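Local coordinates for protein peroxinectin A (PDB 6ERC) that catalyses the oxidation of phenolic donors by hydrogen peroxide as a secreted haem enzyme of Dictyostelium discoideum, with activity toward iodide and thiocyanate as well, at residues A[152-157]-A[209-214]; A[76-81]-A[218-223]; A[5-10]-A[158-163]. All blocks are in the same frame, centred on the assembly; numbering follows the deposited sequence.

Contact 1 of 3, residues A[152-157]-A[209-214]; sequences GNVLYG and VGERRG. With NA (sodium ion), chain K; HEM (protoporphyrin IX containing Fe), chain F.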
# COMPACT_ATOMS: atom_id res chain seq x y z
N GLY A 152 11.89 -5.85 -2.25
CA GLY A 152 11.32 -7.18 -2.36
C GLY A 152 10.97 -7.84 -1.05
O GLY A 152 10.69 -9.04 -1.04
N ASN A 153 10.99 -7.10 0.07
CA ASN A 153 10.61 -7.68 1.35
C ASN A 153 9.25 -8.36 1.27
O ASN A 153 8.96 -9.28 2.03
CB ASN A 153 10.58 -6.60 2.43
CG ASN A 153 9.44 -5.61 2.24
OD1 ASN A 153 9.58 -4.60 1.55
ND2 ASN A 153 8.29 -5.91 2.84
N VAL A 154 8.39 -7.89 0.35
CA VAL A 154 7.08 -8.50 0.16
C VAL A 154 7.21 -9.98 -0.18
O VAL A 154 6.33 -10.78 0.16
CB VAL A 154 6.31 -7.73 -0.94
CG1 VAL A 154 7.09 -7.73 -2.25
CG2 VAL A 154 4.93 -8.32 -1.13
N LEU A 155 8.29 -10.38 -0.86
CA LEU A 155 8.49 -11.77 -1.23
C LEU A 155 9.42 -12.52 -0.27
O LEU A 155 9.14 -13.67 0.07
CB LEU A 155 9.07 -11.88 -2.64
CG LEU A 155 8.22 -11.34 -3.80
CD1 LEU A 155 8.94 -11.59 -5.10
CD2 LEU A 155 6.83 -11.97 -3.83
N TYR A 156 10.50 -11.88 0.17
CA TYR A 156 11.58 -12.58 0.86
C TYR A 156 11.59 -12.35 2.36
O TYR A 156 12.41 -12.96 3.06
CB TYR A 156 12.92 -12.18 0.26
CG TYR A 156 12.92 -12.21 -1.26
CD1 TYR A 156 12.95 -13.41 -1.94
CD2 TYR A 156 12.85 -11.03 -1.99
CE1 TYR A 156 12.94 -13.44 -3.32
CE2 TYR A 156 12.83 -11.06 -3.37
CZ TYR A 156 12.88 -12.27 -4.04
OH TYR A 156 12.86 -12.30 -5.41
N GLY A 157 10.71 -11.51 2.88
CA GLY A 157 10.64 -11.28 4.31
C GLY A 157 11.60 -10.21 4.78
O GLY A 157 12.43 -9.68 4.03
N VAL A 209 3.74 -15.71 2.68
CA VAL A 209 4.56 -14.86 1.83
C VAL A 209 5.31 -13.85 2.70
O VAL A 209 5.04 -13.71 3.89
CB VAL A 209 3.73 -14.14 0.75
CG1 VAL A 209 3.12 -15.15 -0.22
CG2 VAL A 209 2.65 -13.27 1.39
N GLY A 210 6.24 -13.14 2.07
CA GLY A 210 7.15 -12.27 2.79
C GLY A 210 6.51 -11.08 3.48
O GLY A 210 7.21 -10.36 4.21
N GLU A 211 5.21 -10.85 3.28
CA GLU A 211 4.53 -9.70 3.85
C GLU A 211 3.30 -10.17 4.61
O GLU A 211 2.46 -10.88 4.05
CB GLU A 211 4.15 -8.70 2.75
CG GLU A 211 4.40 -7.24 3.12
CD GLU A 211 3.25 -6.64 3.90
OE1 GLU A 211 2.09 -7.00 3.59
OE2 GLU A 211 3.49 -5.83 4.82
N ARG A 212 3.19 -9.75 5.88
CA ARG A 212 2.14 -10.26 6.77
C ARG A 212 0.76 -10.17 6.12
O ARG A 212 -0.01 -11.15 6.13
CB ARG A 212 2.15 -9.48 8.09
CG ARG A 212 3.42 -9.60 8.91
CD ARG A 212 3.33 -8.77 10.19
NE ARG A 212 2.35 -9.32 11.13
CZ ARG A 212 2.65 -10.09 12.18
NH1 ARG A 212 3.90 -10.44 12.44
NH2 ARG A 212 1.67 -10.53 12.97
N ARG A 213 0.42 -9.01 5.58
CA ARG A 213 -0.91 -8.78 5.01
C ARG A 213 -0.96 -9.11 3.53
O ARG A 213 -1.62 -8.41 2.74
CB ARG A 213 -1.33 -7.33 5.27
CG ARG A 213 -0.31 -6.29 4.83
CD ARG A 213 -0.65 -4.88 5.29
NE ARG A 213 0.50 -4.00 5.14
CZ ARG A 213 0.46 -2.67 5.29
NH1 ARG A 213 -0.68 -2.05 5.59
NH2 ARG A 213 1.58 -1.97 5.13
N GLY A 214 -0.28 -10.18 3.11
CA GLY A 214 -0.33 -10.58 1.72
C GLY A 214 -1.64 -11.24 1.34
O GLY A 214 -2.05 -11.19 0.17
NA NA K . 10.91 -2.59 1.87
CHA HEM F . -3.39 0.83 4.83
CHB HEM F . -6.82 -2.29 3.45
CHC HEM F . -6.04 -1.05 -1.19
CHD HEM F . -2.78 2.24 0.23
C1A HEM F . -4.43 -0.07 4.86
C2A HEM F . -5.08 -0.57 6.04
C3A HEM F . -6.03 -1.43 5.67
C4A HEM F . -6.00 -1.51 4.23
CMA HEM F . -6.99 -2.22 6.59
CAA HEM F . -4.72 -0.14 7.47
CBA HEM F . -5.90 0.66 8.00
CGA HEM F . -5.45 1.57 9.11
O1A HEM F . -4.62 2.48 8.85
O2A HEM F . -5.92 1.39 10.26
C1B HEM F . -6.88 -2.23 2.08
C2B HEM F . -7.74 -3.05 1.26
C3B HEM F . -7.53 -2.72 -0.03
C4B HEM F . -6.53 -1.67 -0.06
CMB HEM F . -8.69 -4.11 1.85
CAB HEM F . -8.18 -3.28 -1.31
CBB HEM F . -9.16 -4.19 -1.30
C1C HEM F . -5.10 -0.05 -1.22
C2C HEM F . -4.59 0.62 -2.41
C3C HEM F . -3.68 1.54 -2.01
C4C HEM F . -3.60 1.46 -0.57
CMC HEM F . -5.09 0.27 -3.82
CAC HEM F . -2.81 2.56 -2.78
CBC HEM F . -2.78 2.72 -4.11
C1D HEM F . -2.63 2.11 1.59
C2D HEM F . -1.67 2.81 2.40
C3D HEM F . -1.85 2.43 3.67
C4D HEM F . -2.92 1.46 3.70
CMD HEM F . -0.65 3.84 1.87
CAD HEM F . -1.06 2.87 4.91
CBD HEM F . 0.23 2.05 4.88
CGD HEM F . 0.70 1.72 6.28
O1D HEM F . 0.21 0.71 6.84
O2D HEM F . 1.55 2.45 6.83
NA HEM F . -5.01 -0.67 3.76
NB HEM F . -6.16 -1.40 1.25
NC HEM F . -4.47 0.49 -0.12
ND HEM F . -3.38 1.29 2.41
FE HEM F . -4.71 -0.08 1.83
O HOH W 1 7.64 -7.43 4.75

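Contact 2 of 3, residues A[76-81]-A[218-223]; sequences GQFLIH and PGLLSI. With HEM (protoporphyrin IX containing Fe), chain F.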
# COMPACT_ATOMS: atom_id res chain seq x y z
N GLY A 76 -0.53 -0.72 -6.77
CA GLY A 76 -0.38 0.30 -5.74
C GLY A 76 -0.37 -0.30 -4.35
O GLY A 76 0.49 0.02 -3.52
N GLN A 77 -1.33 -1.18 -4.07
CA GLN A 77 -1.36 -1.85 -2.77
C GLN A 77 -0.14 -2.75 -2.60
O GLN A 77 0.43 -2.85 -1.51
CB GLN A 77 -2.64 -2.66 -2.63
CG GLN A 77 -2.86 -3.25 -1.25
CD GLN A 77 -4.13 -4.06 -1.16
OE1 GLN A 77 -4.86 -4.21 -2.15
NE2 GLN A 77 -4.41 -4.60 0.02
N PHE A 78 0.28 -3.41 -3.68
CA PHE A 78 1.51 -4.20 -3.64
C PHE A 78 2.73 -3.32 -3.43
O PHE A 78 3.68 -3.73 -2.76
CB PHE A 78 1.64 -5.00 -4.94
CG PHE A 78 2.83 -5.91 -4.96
CD1 PHE A 78 2.76 -7.19 -4.43
CD2 PHE A 78 4.03 -5.50 -5.53
CE1 PHE A 78 3.85 -8.03 -4.45
CE2 PHE A 78 5.12 -6.34 -5.55
CZ PHE A 78 5.03 -7.60 -5.01
N LEU A 79 2.72 -2.11 -3.98
CA LEU A 79 3.86 -1.21 -3.86
C LEU A 79 4.03 -0.71 -2.43
O LEU A 79 5.14 -0.69 -1.89
CB LEU A 79 3.71 -0.04 -4.82
CG LEU A 79 4.78 1.05 -4.77
CD1 LEU A 79 6.19 0.48 -4.87
CD2 LEU A 79 4.53 2.06 -5.88
N ILE A 80 2.93 -0.30 -1.78
CA ILE A 80 3.04 0.24 -0.43
C ILE A 80 3.51 -0.83 0.54
O ILE A 80 4.23 -0.54 1.50
CB ILE A 80 1.71 0.87 0.03
CG1 ILE A 80 1.90 1.55 1.39
CG2 ILE A 80 0.61 -0.17 0.12
CD1 ILE A 80 2.74 2.82 1.32
N HIS A 81 3.10 -2.08 0.32
CA HIS A 81 3.58 -3.17 1.17
C HIS A 81 5.08 -3.41 1.02
O HIS A 81 5.64 -4.19 1.79
CB HIS A 81 2.80 -4.45 0.87
CG HIS A 81 1.36 -4.38 1.25
ND1 HIS A 81 0.44 -5.35 0.90
CD2 HIS A 81 0.67 -3.45 1.96
CE1 HIS A 81 -0.74 -5.02 1.38
NE2 HIS A 81 -0.64 -3.88 2.02
N PRO A 218 -7.22 -11.48 -2.97
CA PRO A 218 -6.59 -12.41 -3.92
C PRO A 218 -5.78 -11.71 -4.99
O PRO A 218 -4.67 -12.16 -5.31
CB PRO A 218 -7.79 -13.16 -4.53
CG PRO A 218 -8.95 -12.88 -3.60
CD PRO A 218 -8.69 -11.53 -3.04
N GLY A 219 -6.30 -10.63 -5.57
CA GLY A 219 -5.53 -9.89 -6.55
C GLY A 219 -4.15 -9.51 -6.05
O GLY A 219 -3.20 -9.45 -6.83
N LEU A 220 -4.02 -9.26 -4.75
CA LEU A 220 -2.71 -9.02 -4.16
C LEU A 220 -1.89 -10.31 -4.12
O LEU A 220 -0.69 -10.29 -4.43
CB LEU A 220 -2.88 -8.44 -2.76
CG LEU A 220 -1.61 -8.07 -1.99
CD1 LEU A 220 -0.81 -7.01 -2.73
CD2 LEU A 220 -1.97 -7.58 -0.59
N LEU A 221 -2.52 -11.42 -3.74
CA LEU A 221 -1.82 -12.70 -3.73
C LEU A 221 -1.41 -13.11 -5.13
O LEU A 221 -0.35 -13.74 -5.31
CB LEU A 221 -2.71 -13.78 -3.11
CG LEU A 221 -2.46 -14.05 -1.63
CD1 LEU A 221 -3.64 -14.79 -1.01
CD2 LEU A 221 -1.19 -14.87 -1.47
N SER A 222 -2.22 -12.78 -6.14
CA SER A 222 -1.86 -13.12 -7.51
C SER A 222 -0.55 -12.46 -7.92
O SER A 222 0.30 -13.09 -8.56
CB SER A 222 -2.98 -12.72 -8.46
OG SER A 222 -4.11 -13.57 -8.29
N ILE A 223 -0.37 -11.19 -7.57
CA ILE A 223 0.89 -10.52 -7.87
C ILE A 223 2.04 -11.22 -7.14
O ILE A 223 3.11 -11.44 -7.71
CB ILE A 223 0.82 -9.03 -7.51
CG1 ILE A 223 -0.21 -8.33 -8.40
CG2 ILE A 223 2.20 -8.38 -7.68
CD1 ILE A 223 -0.44 -6.86 -8.08
CHA HEM F . -3.39 0.83 4.83
CHB HEM F . -6.82 -2.29 3.45
CHC HEM F . -6.04 -1.05 -1.19
CHD HEM F . -2.78 2.24 0.23
C1A HEM F . -4.43 -0.07 4.86
C2A HEM F . -5.08 -0.57 6.04
C3A HEM F . -6.03 -1.43 5.67
C4A HEM F . -6.00 -1.51 4.23
CMA HEM F . -6.99 -2.22 6.59
CAA HEM F . -4.72 -0.14 7.47
CBA HEM F . -5.90 0.66 8.00
CGA HEM F . -5.45 1.57 9.11
O1A HEM F . -4.62 2.48 8.85
O2A HEM F . -5.92 1.39 10.26
C1B HEM F . -6.88 -2.23 2.08
C2B HEM F . -7.74 -3.05 1.26
C3B HEM F . -7.53 -2.72 -0.03
C4B HEM F . -6.53 -1.67 -0.06
CMB HEM F . -8.69 -4.11 1.85
CAB HEM F . -8.18 -3.28 -1.31
CBB HEM F . -9.16 -4.19 -1.30
C1C HEM F . -5.10 -0.05 -1.22
C2C HEM F . -4.59 0.62 -2.41
C3C HEM F . -3.68 1.54 -2.01
C4C HEM F . -3.60 1.46 -0.57
CMC HEM F . -5.09 0.27 -3.82
CAC HEM F . -2.81 2.56 -2.78
CBC HEM F . -2.78 2.72 -4.11
C1D HEM F . -2.63 2.11 1.59
C2D HEM F . -1.67 2.81 2.40
C3D HEM F . -1.85 2.43 3.67
C4D HEM F . -2.92 1.46 3.70
CMD HEM F . -0.65 3.84 1.87
CAD HEM F . -1.06 2.87 4.91
CBD HEM F . 0.23 2.05 4.88
CGD HEM F . 0.70 1.72 6.28
O1D HEM F . 0.21 0.71 6.84
O2D HEM F . 1.55 2.45 6.83
NA HEM F . -5.01 -0.67 3.76
NB HEM F . -6.16 -1.40 1.25
NC HEM F . -4.47 0.49 -0.12
ND HEM F . -3.38 1.29 2.41
FE HEM F . -4.71 -0.08 1.83

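Contact 3 of 3, residues A[5-10]-A[158-163]; sequences RSYTGE and NSEEIC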
# COMPACT_ATOMS: atom_id res chain seq x y z
N ARG A 5 21.87 -6.61 -0.97
CA ARG A 5 21.04 -5.90 -0.01
C ARG A 5 20.88 -6.71 1.27
O ARG A 5 20.95 -7.94 1.26
CB ARG A 5 19.65 -5.63 -0.59
CG ARG A 5 19.58 -4.62 -1.71
CD ARG A 5 18.18 -4.62 -2.28
NE ARG A 5 17.98 -3.60 -3.31
CZ ARG A 5 17.57 -2.36 -3.09
NH1 ARG A 5 17.32 -1.94 -1.85
NH2 ARG A 5 17.41 -1.53 -4.10
N SER A 6 20.66 -6.00 2.37
CA SER A 6 20.17 -6.65 3.56
C SER A 6 18.66 -6.88 3.43
O SER A 6 18.01 -6.38 2.51
CB SER A 6 20.47 -5.82 4.80
OG SER A 6 20.09 -6.52 5.97
N TYR A 7 18.11 -7.66 4.35
CA TYR A 7 16.67 -7.87 4.39
C TYR A 7 15.94 -6.82 5.22
O TYR A 7 14.72 -6.71 5.11
CB TYR A 7 16.36 -9.27 4.93
CG TYR A 7 16.95 -10.37 4.07
CD1 TYR A 7 16.41 -10.65 2.82
CD2 TYR A 7 18.03 -11.12 4.50
CE1 TYR A 7 16.94 -11.65 2.03
CE2 TYR A 7 18.57 -12.11 3.72
CZ TYR A 7 18.02 -12.37 2.48
OH TYR A 7 18.54 -13.37 1.68
N THR A 8 16.66 -6.05 6.03
CA THR A 8 16.06 -5.07 6.92
C THR A 8 16.13 -3.64 6.38
O THR A 8 15.37 -2.79 6.85
CB THR A 8 16.75 -5.11 8.28
OG1 THR A 8 18.18 -5.06 8.10
CG2 THR A 8 16.38 -6.39 9.02
N GLY A 9 17.01 -3.37 5.43
CA GLY A 9 17.18 -2.04 4.89
C GLY A 9 18.41 -1.32 5.38
O GLY A 9 18.86 -0.37 4.72
N GLU A 10 18.98 -1.74 6.51
CA GLU A 10 20.18 -1.09 7.01
C GLU A 10 21.39 -1.49 6.17
O GLU A 10 21.37 -2.49 5.44
CB GLU A 10 20.41 -1.44 8.48
CG GLU A 10 20.64 -2.91 8.78
CD GLU A 10 20.69 -3.19 10.28
OE1 GLU A 10 21.50 -2.55 10.98
OE2 GLU A 10 19.91 -4.05 10.75
N ASN A 158 11.49 -9.89 6.07
CA ASN A 158 12.21 -8.77 6.66
C ASN A 158 13.45 -9.19 7.45
O ASN A 158 13.97 -8.39 8.23
CB ASN A 158 11.27 -7.97 7.57
CG ASN A 158 10.12 -7.34 6.80
OD1 ASN A 158 8.97 -7.78 6.91
ND2 ASN A 158 10.41 -6.29 6.03
N SER A 159 13.95 -10.40 7.24
CA SER A 159 15.16 -10.84 7.93
C SER A 159 15.68 -12.10 7.26
O SER A 159 15.04 -12.68 6.38
CB SER A 159 14.90 -11.09 9.42
OG SER A 159 14.01 -12.18 9.60
N GLU A 160 16.87 -12.53 7.70
CA GLU A 160 17.47 -13.75 7.18
C GLU A 160 16.63 -14.97 7.54
O GLU A 160 16.36 -15.83 6.69
CB GLU A 160 18.89 -13.92 7.73
CG GLU A 160 19.96 -13.11 7.02
CD GLU A 160 21.03 -14.00 6.42
OE1 GLU A 160 20.69 -14.88 5.60
OE2 GLU A 160 22.22 -13.84 6.78
N GLU A 161 16.21 -15.07 8.80
CA GLU A 161 15.54 -16.27 9.27
C GLU A 161 14.22 -16.48 8.54
O GLU A 161 13.90 -17.60 8.12
CB GLU A 161 15.32 -16.20 10.78
CG GLU A 161 14.93 -17.52 11.41
CD GLU A 161 14.91 -17.46 12.93
OE1 GLU A 161 14.86 -16.34 13.48
OE2 GLU A 161 14.94 -18.53 13.58
N ILE A 162 13.43 -15.42 8.38
CA ILE A 162 12.16 -15.56 7.67
C ILE A 162 12.41 -15.89 6.21
O ILE A 162 11.70 -16.71 5.61
CB ILE A 162 11.32 -14.28 7.83
CG1 ILE A 162 9.95 -14.46 7.15
CG2 ILE A 162 12.04 -13.07 7.25
CD1 ILE A 162 8.96 -13.36 7.47
N CYS A 163 13.43 -15.28 5.60
CA CYS A 163 13.72 -15.55 4.20
C CYS A 163 14.06 -17.02 3.99
O CYS A 163 13.47 -17.69 3.14
CB CYS A 163 14.87 -14.67 3.72
SG CYS A 163 15.25 -14.90 1.97
O HOH W 2 20.63 -14.44 2.67
O HOH W 3 12.71 -4.43 4.32

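Contact 1 of 3, residues A[152-157]-A[209-214]
Val209 leads the loop 209-214 in against the end of helix 153-156, its C atom 4.1 Å from Val154 O. Gly210 then packs directly against the backbone of that helix, so close that a CB would collide with Asn153 O, Val154 O and Leu155 C. Its carbonyl oxygen receives a CA-H···O contact from Gly157 CA (3.6 Å) and a hydrogen bond from a water, which in turn accepts one from Asn153 ND2. The other end of this amide, OD1, binds the sodium ion at 2.4 Å, beside Asp151 and the carbonyls of Gly147, Tyr149 and Asn82. Glu211 packs its CB against Val154 CG2 (4.0 Å), while its CG passes alongside Asn153 ND2; the bend at chi2 (-85°) turns the carboxylate away toward Arg213, where OE2 forms a salt bridge with NE (3.5 Å) at the guanidinium edge. Extended from CG to NE, Arg213 carries its guanidinium to a haem propionate, NH1 bonding O1D at 3.2 Å and NH2 more weakly. A leucine here would probably leave both Glu211 and the propionate without their shared cationic partner. The arginine loop, braced beside the sodium site, lines the distal haem side of an animal haem peroxidase, with Arg213 the predicted transition-state stabiliser.

Contact 2 of 3, residues A[76-81]-A[218-223]
Leu220 reaches from helix 218-241 to Phe78 and His81 at the end of helix 70-80, an apolar crossing of two helices in the animal haem peroxidase fold, where helix 70-80 leads into the predicted proton acceptor, His81, on the distal side of the haem. The two short segments run 66° apart with axes 10.0 Å from each other, a gap bridged by five side chains. Leu220 holds CG anti to its own nitrogen, and its two methyls divide the work: CD1 meets Phe78 CB at 3.9 Å and lies in the plane of the phenyl ring at its edge, whereas CD2 turns to His81. Phe78 also extends away from its nitrogen (chi1 -177°), which turns one face of the ring to Ile223. There a CH-pi contact forms, Ile223 CG2 standing 3.6 Å from the Phe78 ring centroid and over the face. His224 meets the same phenyl ring edge-to-face, and the ring of Trp75 lies against it too, neighbours which probably limit its rotation. Gln77, fully extended, takes a different course. Its chain runs over the haem, with CD 3.6 Å from HEM CHC, while weak hydrogen bonds to Asn217 and Glu216, just ahead of helix 218-241, steady the two ends of its amide. NE2, which also lies over the haem, touches Leu220 CD2 at 3.9 Å. The imidazole of His81 is set between polar and apolar neighbours: one face lies under Gln77 O, Glu211 and Arg213 pack against it from the adjoining loop, and at its edge, in plane, Leu220 CD2 comes within 3.5 Å of CE1.

Contact 3 of 3, residues A[5-10]-A[158-163]
Tyr7 and Ser159 bring the two backbones together, their CA atoms 4.9 Å apart, where the irregular N-terminal arm 5-10 passes the start of helix 160-166. Ser159 occupies the N-cap position, and its carbonyl takes the first helical hydrogen bond from Cys163 N. One residue earlier, Asn158 CA makes a CA-H···O contact of 3.6 Å with Tyr7 O. That same carbonyl oxygen accepts from a water, which is held weakly by Asn158 ND2 as well. Thr8 adds its methyl, CG2 lying 3.2 Å from Asn158 O. The arm thus lies across the first turn of helix 160-166 of the haem peroxidase domain, and Tyr7 is the residue it inserts. With CG beside the backbone nitrogen (chi1 -61°), the ring drops past Ser159 and stands alongside the helix. Cys163 covers one face: CB is 4.2 Å from the Tyr7 ring centroid in a CH-pi contact, and SG sits obliquely at 4.4 Å from that centroid, a sulfur-aromatic contact that also reaches the hydroxyl. Phe251 and Arg255 of helix 247-275 touch the Tyr7 side chain as well. Near the CD2-CE2 side of the ring comes Glu160, whose CG lies 3.7 Å from Tyr7 CE2; a bend at chi2 leaves its carboxylate plane 34° from that of the ring. The phenol is gripped by two polar partners. Tyr7 OH donates to a water lying in the ring plane, which passes a hydrogen bond on to Glu160 OE1 (3.0 Å), and it is also hydrogen-bonded to Gln252 NE2.

How the contacts relate
Contacts 1 and 2 are buried beside the haem, whereas contact 3 lies about 20 Å from the centre of the chain and is only partly covered. The first two meet directly: the Arg213 guanidinium packs against the His81 ring, and Leu220 CD2 touches Arg213 O. Contact 3 joins contact 1 through successive helices, 153-156 and 160-166, with Cys163 CB against Tyr156 O; it does not touch contact 2. Their chemistry differs accordingly. Contact 1 joins glycine backbone, a bridging water and charged groups; contact 2 is mainly apolar packing between helices; contact 3 pairs an aromatic ring and sulfur with water bridges.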